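Local coordinates for D-methionine-binding lipoprotein MetQ (PDB 4YAH) that binds methionine in a cleft between two lobes as the substrate-binding component of an ATP-driven D-methionine permease, at residues V48-A53 and L59-V64; L142-L147 and F219-E224; L148-K151 and K156-D159. One frame throughout, in Å; residues are numbered along the deposited sequence.

From the N terminus, contact 1 comes first: 48-53 on helix 41-57 meets 59-64, closing a short loop made of the helix's last residues and the bend into strand 60-66, within the first beta-alpha-beta unit of one lobe. The chain then reaches helix 139-151 in the other lobe, which serves both remaining contacts. Its middle part, 142-147, waits for 219-224 and so closes a loop of 71 residues beside the methionine; its last turn, 148-151, closes a much shorter loop onto 156-159. Contact 3 is thus nested inside contact 2, their centres about 10 Å apart and joined by a Lys-151 to Asp-222 salt bridge. Contact 1 stands in series with both, across the chain's centre.

Contact 1 of 3, residues V48-A53 and L59-V64; sequences VAQKVA and LDVELV
Gln-50 reaches from helix 41-57 to the backbone of the strand beside it. Its NE2 gives a nearly straight hydrogen bond (172°) to Val-61 O at 2.7 Å, with the oxygen close to the plane of the amide, whereas the donor stands 32° off the plane of the carbonyl that receives it. With CG anti to the backbone N (chi1 176°) and the chain extended through CD, the amide is carried clear of the helix. The same NE2 holds a water that also accepts from Leu-63 N, so one amide nitrogen serves two successive inward-facing residues. Leu-63 lies over one face of this amide, its CG above Gln-50 NE2 at 3.8 Å and its CD1 toward OE1. Without this amide, as with an alanine here, Val-61 O would probably lose its side-chain donor and Leu-63 the flat face it packs on. One turn further along the helix, Ala-53 CB packs on Val-61 CG2 at 3.8 Å, a branch set beside the backbone N of its own residue.

The pairing belongs to the beta-alpha-beta unit of strand 32-38, helix 41-57 and strand 60-66, the helix segment running nearly antiparallel to the strand segment with axes 7.8 Å apart.

Where the chain turns back, Leu-59 N bonds to Ala-53 O at 3.2 Å. A second water knits the turn: it donates to Gln-50 O and Leu-59 O and accepts from Val-61 N. Further out, Val-61 also packs on Ile-33 and Val-35 of strand 32-38, while Ala-53 rests on Ala-249 of helix 241-250. On the other side of the strand, Asp-60 OD2 is hydrogen-bonded to His-32 ND1.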
loop_
_atom_site.group_PDB
_atom_site.type_symbol
_atom_site.label_atom_id
_atom_site.label_comp_id
_atom_site.label_asym_id
_atom_site.label_seq_id
_atom_site.Cartn_x
_atom_site.Cartn_y
_atom_site.Cartn_z
ATOM N N VAL A 48 12.155 4.536 12.110
ATOM C CA VAL A 48 13.581 4.421 11.848
ATOM C C VAL A 48 14.038 5.637 11.022
ATOM O O VAL A 48 15.109 6.196 11.269
ATOM C CB VAL A 48 13.904 3.104 11.134
ATOM C CG1 VAL A 48 15.370 3.006 10.782
ATOM C CG2 VAL A 48 13.501 1.936 12.030
ATOM N N ALA A 49 13.213 6.056 10.063
ATOM C CA ALA A 49 13.536 7.239 9.244
ATOM C C ALA A 49 13.608 8.487 10.107
ATOM O O ALA A 49 14.472 9.340 9.930
ATOM C CB ALA A 49 12.511 7.431 8.149
ATOM N N GLN A 50 12.669 8.586 11.039
ATOM C CA GLN A 50 12.645 9.657 12.026
ATOM C C GLN A 50 13.961 9.705 12.787
ATOM O O GLN A 50 14.531 10.771 13.013
ATOM C CB GLN A 50 11.465 9.429 12.969
ATOM C CG GLN A 50 11.320 10.395 14.116
ATOM C CD GLN A 50 10.163 9.978 15.023
ATOM O OE1 GLN A 50 10.132 8.848 15.500
ATOM N NE2 GLN A 50 9.193 10.862 15.209
ATOM N N LYS A 51 14.448 8.531 13.166
ATOM C CA LYS A 51 15.685 8.420 13.916
ATOM C C LYS A 51 16.881 8.847 13.072
ATOM O O LYS A 51 17.726 9.615 13.537
ATOM C CB LYS A 51 15.866 6.985 14.402
ATOM C CG LYS A 51 17.121 6.726 15.210
ATOM C CD LYS A 51 17.674 5.338 14.898
ATOM C CE LYS A 51 19.001 5.095 15.585
ATOM N NZ LYS A 51 19.615 3.806 15.177
ATOM N N VAL A 52 16.961 8.332 11.845
ATOM C CA VAL A 52 18.032 8.716 10.920
ATOM C C VAL A 52 18.026 10.223 10.726
ATOM O O VAL A 52 19.078 10.856 10.744
ATOM C CB VAL A 52 17.898 8.006 9.548
ATOM C CG1 VAL A 52 18.918 8.547 8.526
ATOM C CG2 VAL A 52 18.089 6.517 9.709
ATOM N N ALA A 53 16.845 10.811 10.567
ATOM C CA ALA A 53 16.762 12.249 10.329
ATOM C C ALA A 53 17.318 13.027 11.512
ATOM O O ALA A 53 17.993 14.048 11.328
ATOM C CB ALA A 53 15.342 12.663 10.050
ATOM N N LEU A 59 17.143 16.915 12.525
ATOM C CA LEU A 59 15.813 17.319 12.077
ATOM C C LEU A 59 14.755 16.711 12.994
ATOM O O LEU A 59 14.830 15.529 13.327
ATOM C CB LEU A 59 15.568 16.872 10.631
ATOM C CG LEU A 59 14.185 17.169 10.050
ATOM C CD1 LEU A 59 13.996 18.672 9.896
ATOM C CD2 LEU A 59 14.007 16.448 8.722
ATOM N N ASP A 60 13.769 17.511 13.381
ATOM C CA ASP A 60 12.695 17.044 14.245
ATOM C C ASP A 60 11.511 16.594 13.396
ATOM O O ASP A 60 10.688 17.406 12.975
ATOM C CB ASP A 60 12.279 18.149 15.221
ATOM C CG ASP A 60 11.228 17.693 16.218
ATOM O OD1 ASP A 60 10.999 16.466 16.343
ATOM O OD2 ASP A 60 10.637 18.569 16.889
ATOM N N VAL A 61 11.449 15.292 13.128
ATOM C CA VAL A 61 10.324 14.701 12.409
ATOM C C VAL A 61 9.236 14.212 13.373
ATOM O O VAL A 61 9.505 13.429 14.280
ATOM C CB VAL A 61 10.788 13.527 11.545
ATOM C CG1 VAL A 61 9.597 12.862 10.841
ATOM C CG2 VAL A 61 11.825 14.007 10.520
ATOM N N GLU A 62 8.015 14.690 13.153
ATOM C CA GLU A 62 6.847 14.234 13.887
ATOM C C GLU A 62 6.031 13.314 12.999
ATOM O O GLU A 62 5.612 13.726 11.917
ATOM C CB GLU A 62 5.993 15.419 14.338
ATOM C CG GLU A 62 4.789 14.993 15.134
ATOM C CD GLU A 62 3.941 16.164 15.581
ATOM O OE1 GLU A 62 4.422 17.314 15.500
ATOM O OE2 GLU A 62 2.790 15.941 16.012
ATOM N N LEU A 63 5.791 12.083 13.452
ATOM C CA LEU A 63 4.931 11.166 12.715
ATOM C C LEU A 63 3.486 11.372 13.142
ATOM O O LEU A 63 3.173 11.402 14.337
ATOM C CB LEU A 63 5.367 9.724 12.942
ATOM C CG LEU A 63 6.816 9.432 12.547
ATOM C CD1 LEU A 63 7.175 7.997 12.880
ATOM C CD2 LEU A 63 7.077 9.732 11.055
ATOM N N VAL A 64 2.621 11.597 12.163
ATOM C CA VAL A 64 1.193 11.672 12.387
ATOM C C VAL A 64 0.608 10.400 11.822
ATOM O O VAL A 64 0.790 10.126 10.642
ATOM C CB VAL A 64 0.575 12.894 11.706
ATOM C CG1 VAL A 64 -0.917 12.979 11.958
ATOM C CG2 VAL A 64 1.258 14.178 12.200
HETATM O O HOH W 1 6.387 11.405 16.268
HETATM O O HOH W 2 13.506 13.314 13.782
#

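Contact 2 of 3, residues L142-L147 and F219-E224. With MET (methionine), chain B.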
loop_
_atom_site.group_PDB
_atom_site.type_symbol
_atom_site.label_atom_id
_atom_site.label_comp_id
_atom_site.label_asym_id
_atom_site.label_seq_id
_atom_site.Cartn_x
_atom_site.Cartn_y
_atom_site.Cartn_z
ATOM N N LEU A 142 -8.100 -1.974 -6.279
ATOM C CA LEU A 142 -9.068 -2.901 -6.842
ATOM C C LEU A 142 -8.531 -3.484 -8.153
ATOM O O LEU A 142 -8.522 -4.706 -8.351
ATOM C CB LEU A 142 -10.407 -2.213 -7.086
ATOM C CG LEU A 142 -11.422 -3.042 -7.894
ATOM C CD1 LEU A 142 -11.726 -4.326 -7.169
ATOM C CD2 LEU A 142 -12.679 -2.244 -8.132
ATOM N N GLY A 143 -8.089 -2.608 -9.051
ATOM C CA GLY A 143 -7.611 -3.040 -10.352
ATOM C C GLY A 143 -6.444 -3.973 -10.171
ATOM O O GLY A 143 -6.365 -5.033 -10.775
ATOM N N ARG A 144 -5.547 -3.571 -9.289
ATOM C CA ARG A 144 -4.378 -4.356 -8.952
ATOM C C ARG A 144 -4.725 -5.768 -8.467
ATOM O O ARG A 144 -4.071 -6.745 -8.838
ATOM C CB ARG A 144 -3.608 -3.605 -7.883
ATOM C CG ARG A 144 -2.395 -4.295 -7.353
ATOM C CD ARG A 144 -1.827 -3.493 -6.220
ATOM N NE ARG A 144 -0.509 -3.958 -5.822
ATOM C CZ ARG A 144 0.186 -3.455 -4.813
ATOM N NH1 ARG A 144 -0.328 -2.484 -4.054
ATOM N NH2 ARG A 144 1.388 -3.935 -4.544
ATOM N N SER A 145 -5.732 -5.849 -7.602
ATOM C CA SER A 145 -6.203 -7.124 -7.068
ATOM C C SER A 145 -6.803 -7.992 -8.141
ATOM O O SER A 145 -6.548 -9.195 -8.186
ATOM C CB SER A 145 -7.218 -6.880 -5.962
ATOM O OG SER A 145 -6.582 -6.182 -4.898
ATOM N N LEU A 146 -7.599 -7.397 -9.015
ATOM C CA LEU A 146 -8.185 -8.172 -10.106
ATOM C C LEU A 146 -7.105 -8.683 -11.058
ATOM O O LEU A 146 -7.185 -9.815 -11.546
ATOM C CB LEU A 146 -9.216 -7.336 -10.854
ATOM C CG LEU A 146 -10.460 -6.970 -10.052
ATOM C CD1 LEU A 146 -11.342 -6.122 -10.895
ATOM C CD2 LEU A 146 -11.218 -8.204 -9.597
ATOM N N LEU A 147 -6.079 -7.872 -11.318
ATOM C CA LEU A 147 -4.974 -8.334 -12.152
ATOM C C LEU A 147 -4.262 -9.521 -11.498
ATOM O O LEU A 147 -3.834 -10.436 -12.190
ATOM C CB LEU A 147 -3.995 -7.190 -12.421
ATOM C CG LEU A 147 -4.584 -6.147 -13.362
ATOM C CD1 LEU A 147 -3.711 -4.894 -13.322
ATOM C CD2 LEU A 147 -4.723 -6.680 -14.778
ATOM N N PHE A 219 -0.850 -16.680 -2.695
ATOM C CA PHE A 219 -0.237 -16.254 -3.943
ATOM C C PHE A 219 0.170 -14.813 -3.733
ATOM O O PHE A 219 -0.390 -14.146 -2.871
ATOM C CB PHE A 219 -1.177 -16.398 -5.138
ATOM C CG PHE A 219 -2.538 -15.799 -4.930
ATOM C CD1 PHE A 219 -3.618 -16.593 -4.567
ATOM C CD2 PHE A 219 -2.741 -14.439 -5.090
ATOM C CE1 PHE A 219 -4.871 -16.036 -4.379
ATOM C CE2 PHE A 219 -3.989 -13.884 -4.905
ATOM C CZ PHE A 219 -5.057 -14.681 -4.559
ATOM N N VAL A 220 1.153 -14.377 -4.508
ATOM C CA VAL A 220 1.779 -13.075 -4.328
ATOM C C VAL A 220 2.091 -12.474 -5.688
ATOM O O VAL A 220 2.515 -13.161 -6.614
ATOM C CB VAL A 220 3.084 -13.183 -3.503
ATOM C CG1 VAL A 220 3.597 -11.782 -3.130
ATOM C CG2 VAL A 220 2.861 -14.021 -2.276
ATOM N N GLU A 221 1.826 -11.186 -5.790
ATOM C CA GLU A 221 2.218 -10.351 -6.912
ATOM C C GLU A 221 3.725 -10.400 -7.178
ATOM O O GLU A 221 4.496 -10.536 -6.225
ATOM C CB GLU A 221 1.762 -8.937 -6.579
ATOM C CG GLU A 221 1.814 -7.900 -7.666
ATOM C CD GLU A 221 1.343 -6.554 -7.112
ATOM O OE1 GLU A 221 1.973 -6.073 -6.140
ATOM O OE2 GLU A 221 0.332 -6.012 -7.615
ATOM N N ASP A 222 4.139 -10.277 -8.449
ATOM C CA ASP A 222 5.570 -10.156 -8.793
ATOM C C ASP A 222 6.195 -8.919 -8.159
ATOM O O ASP A 222 5.538 -7.900 -8.043
ATOM C CB ASP A 222 5.784 -10.067 -10.313
ATOM C CG ASP A 222 5.397 -11.330 -11.047
ATOM O OD1 ASP A 222 5.088 -11.220 -12.259
ATOM O OD2 ASP A 222 5.408 -12.422 -10.432
ATOM N N LYS A 223 7.469 -9.002 -7.776
ATOM C CA LYS A 223 8.199 -7.837 -7.258
ATOM C C LYS A 223 8.195 -6.677 -8.257
ATOM O O LYS A 223 8.117 -5.508 -7.867
ATOM C CB LYS A 223 9.646 -8.198 -6.918
ATOM C CG LYS A 223 9.801 -9.131 -5.729
ATOM C CD LYS A 223 11.264 -9.518 -5.520
ATOM C CE LYS A 223 11.401 -10.748 -4.629
ATOM N NZ LYS A 223 10.826 -10.536 -3.269
ATOM N N GLU A 224 8.304 -7.004 -9.539
ATOM C CA GLU A 224 8.264 -5.995 -10.590
ATOM C C GLU A 224 6.839 -5.549 -10.866
ATOM O O GLU A 224 6.035 -6.277 -11.438
ATOM C CB GLU A 224 8.897 -6.520 -11.887
ATOM C CG GLU A 224 8.864 -5.502 -13.020
ATOM C CD GLU A 224 9.596 -4.222 -12.650
ATOM O OE1 GLU A 224 10.799 -4.318 -12.333
ATOM O OE2 GLU A 224 8.972 -3.130 -12.655
HETATM N N MET B . 1.299 0.325 0.984
HETATM C CA MET B . 0.211 0.108 0.030
HETATM C C MET B . 0.653 -0.892 -1.012
HETATM O O MET B . 1.741 -0.716 -1.571
HETATM C CB MET B . -0.193 1.421 -0.646
HETATM C CG MET B . -1.439 1.327 -1.513
HETATM S SD MET B . -1.898 2.879 -2.312
HETATM C CE MET B . -2.563 3.781 -0.914
HETATM O OXT MET B . -0.082 -1.853 -1.312
HETATM O O HOH W 3 -1.313 -7.059 -9.456
#
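The methionine pocket, in the cleft between the two lobes of the periplasmic-binding-protein fold, has Arg-144 among its residues, and Glu-221 holds that arginine from behind as a second-shell partner. The guanidinium grips the carboxylate side-on with two nitrogens, one for each oxygen: Arg-144 NE to Glu-221 OE2 at 2.9 Å and Arg-144 NH2 to Glu-221 OE1 at 2.7 Å. Both oxygens offer their syn lone pairs, and the two planes are only 16° apart, so the charged groups meet edge to edge and nearly flat. Such a fork fixes the rotation of the guanidinium and leaves NH1 directed at the ligand. There Arg-144 NH1 donates to OXT of the bound methionine at 2.8 Å, a bent bond of 136°, with the ligand carboxylate carbon also in the guanidinium plane. A first torsion near 180° (chi1 177°) and a chain extended as far as NE carry the guanidinium of Arg-144 away from its helix. The two side chains meet at about a right angle.

Glu-221 is itself steadied. Its OE1 accepts a second hydrogen bond from Ile-114 N, and a water donates to Glu-221 OE2 (2.7 Å) and to Arg-144 O (2.8 Å), tying the carboxylate back to the helix. The negative charge of Glu-221 probably offsets part of that of the arginine.

Around this site, Asn-202, Thr-204 and Asn-229 also hydrogen-bond the methionine. Helix 139-151 packs through Leu-142 and Ser-145 on strand 132-136, and short strand 219-220, at the edge of the five-stranded sheet, sets Phe-219 against Leu-148 and Leu-149 of the same helix.

Contact 3 of 3, residues L148-K151 and K156-D159; sequences LLQK and KLKD
The side-chain amide of Gln-150 turns one face to Leu-157, whose CG and CD1 lie over it, CG 4.0 Å from Gln-150 CD and CD1 4.0 Å from Gln-150 NE2. Its carbonyl oxygen, at the edge, takes two donors from opposite sides of the amide plane. On the leucine side Leu-157 N bonds to Gln-150 OE1 at 2.8 Å, fairly straight at the hydrogen (163°) but 37° above the plane of the carbonyl. From the other side a water donates to the same oxygen at 2.7 Å. This water also donates to Leu-157 O, so Gln-150 holds both the N-H and, through the water, the C=O of one residue; a weak bond from Lys-156 NZ to the water adds a third link.

Gln-150 gets there by a long straight reach, its chain extended all the way to the amide. Lys-156 bends at its last torsion, which curls NZ back to the water, while its CG passes 3.9 Å from Gln-150 OE1. Leu-157 CB, on the same side as CG and CD1, comes to 3.5 Å from Gln-150 OE1, and the leucine side chain also packs on Val-170 and Pro-165.

The backbone of Lys-156 pairs with Val-171 and Glu-172. The contact thus fastens the last turn of helix 139-151, by a single glutamine, to the first strand of a small two-stranded antiparallel sheet, 156-157 with 170-172, a peripheral addition to the lobe built on the five-stranded sheet.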
loop_
_atom_site.group_PDB
_atom_site.type_symbol
_atom_site.label_atom_id
_atom_site.label_comp_id
_atom_site.label_asym_id
_atom_site.label_seq_id
_atom_site.Cartn_x
_atom_site.Cartn_y
_atom_site.Cartn_z
ATOM N N LEU A 148 -4.170 -9.515 -10.166
ATOM C CA LEU A 148 -3.526 -10.616 -9.457
ATOM C C LEU A 148 -4.378 -11.888 -9.555
ATOM O O LEU A 148 -3.846 -12.985 -9.783
ATOM C CB LEU A 148 -3.253 -10.233 -7.996
ATOM C CG LEU A 148 -2.570 -11.300 -7.132
ATOM C CD1 LEU A 148 -1.297 -11.823 -7.769
ATOM C CD2 LEU A 148 -2.252 -10.747 -5.758
ATOM N N LEU A 149 -5.694 -11.738 -9.407
ATOM C CA LEU A 149 -6.613 -12.865 -9.520
ATOM C C LEU A 149 -6.570 -13.447 -10.934
ATOM O O LEU A 149 -6.756 -14.656 -11.121
ATOM C CB LEU A 149 -8.030 -12.428 -9.166
ATOM C CG LEU A 149 -8.203 -12.044 -7.692
ATOM C CD1 LEU A 149 -9.605 -11.511 -7.424
ATOM C CD2 LEU A 149 -7.895 -13.187 -6.746
ATOM N N GLN A 150 -6.327 -12.588 -11.920
ATOM C CA GLN A 150 -6.186 -13.048 -13.302
ATOM C C GLN A 150 -4.858 -13.792 -13.470
ATOM O O GLN A 150 -4.794 -14.847 -14.108
ATOM C CB GLN A 150 -6.275 -11.871 -14.286
ATOM C CG GLN A 150 -6.002 -12.276 -15.748
ATOM C CD GLN A 150 -6.205 -11.123 -16.718
ATOM O OE1 GLN A 150 -7.125 -11.147 -17.530
ATOM N NE2 GLN A 150 -5.347 -10.114 -16.632
ATOM N N LYS A 151 -3.798 -13.230 -12.898
ATOM C CA LYS A 151 -2.476 -13.835 -12.971
ATOM C C LYS A 151 -2.474 -15.273 -12.451
ATOM O O LYS A 151 -1.800 -16.138 -13.020
ATOM C CB LYS A 151 -1.478 -12.988 -12.194
ATOM C CG LYS A 151 -0.076 -13.553 -12.069
ATOM C CD LYS A 151 0.739 -12.670 -11.133
ATOM C CE LYS A 151 1.966 -13.376 -10.575
ATOM N NZ LYS A 151 3.013 -13.562 -11.612
ATOM N N LYS A 156 -10.599 -14.108 -15.877
ATOM C CA LYS A 156 -10.015 -13.438 -17.023
ATOM C C LYS A 156 -10.714 -12.109 -17.213
ATOM O O LYS A 156 -11.935 -12.006 -17.055
ATOM C CB LYS A 156 -10.116 -14.294 -18.291
ATOM C CG LYS A 156 -9.391 -13.676 -19.489
ATOM C CD LYS A 156 -9.359 -14.619 -20.683
ATOM C CE LYS A 156 -9.280 -13.847 -21.995
ATOM N NZ LYS A 156 -8.370 -12.658 -21.927
ATOM N N LEU A 157 -9.920 -11.098 -17.534
ATOM C CA LEU A 157 -10.407 -9.749 -17.756
ATOM C C LEU A 157 -10.413 -9.373 -19.234
ATOM O O LEU A 157 -9.638 -9.912 -20.035
ATOM C CB LEU A 157 -9.549 -8.743 -17.008
ATOM C CG LEU A 157 -9.404 -8.961 -15.505
ATOM C CD1 LEU A 157 -8.328 -8.031 -15.010
ATOM C CD2 LEU A 157 -10.728 -8.715 -14.808
ATOM N N LYS A 158 -11.276 -8.421 -19.563
ATOM C CA LYS A 158 -11.322 -7.822 -20.895
ATOM C C LYS A 158 -9.970 -7.265 -21.305
ATOM O O LYS A 158 -9.159 -6.871 -20.469
ATOM C CB LYS A 158 -12.347 -6.690 -20.944
ATOM C CG LYS A 158 -13.786 -7.128 -21.022
ATOM C CD LYS A 158 -14.700 -5.927 -21.238
ATOM C CE LYS A 158 -16.162 -6.306 -21.058
ATOM N NZ LYS A 158 -17.083 -5.189 -21.406
ATOM N N ASP A 159 -9.734 -7.201 -22.606
ATOM C CA ASP A 159 -8.526 -6.564 -23.099
ATOM C C ASP A 159 -8.597 -5.059 -22.883
ATOM O O ASP A 159 -9.686 -4.477 -22.783
ATOM C CB ASP A 159 -8.318 -6.897 -24.575
ATOM C CG ASP A 159 -8.217 -8.394 -24.822
ATOM O OD1 ASP A 159 -7.730 -9.123 -23.927
ATOM O OD2 ASP A 159 -8.631 -8.843 -25.911
HETATM O O HOH W 4 -7.006 -10.603 -20.194
#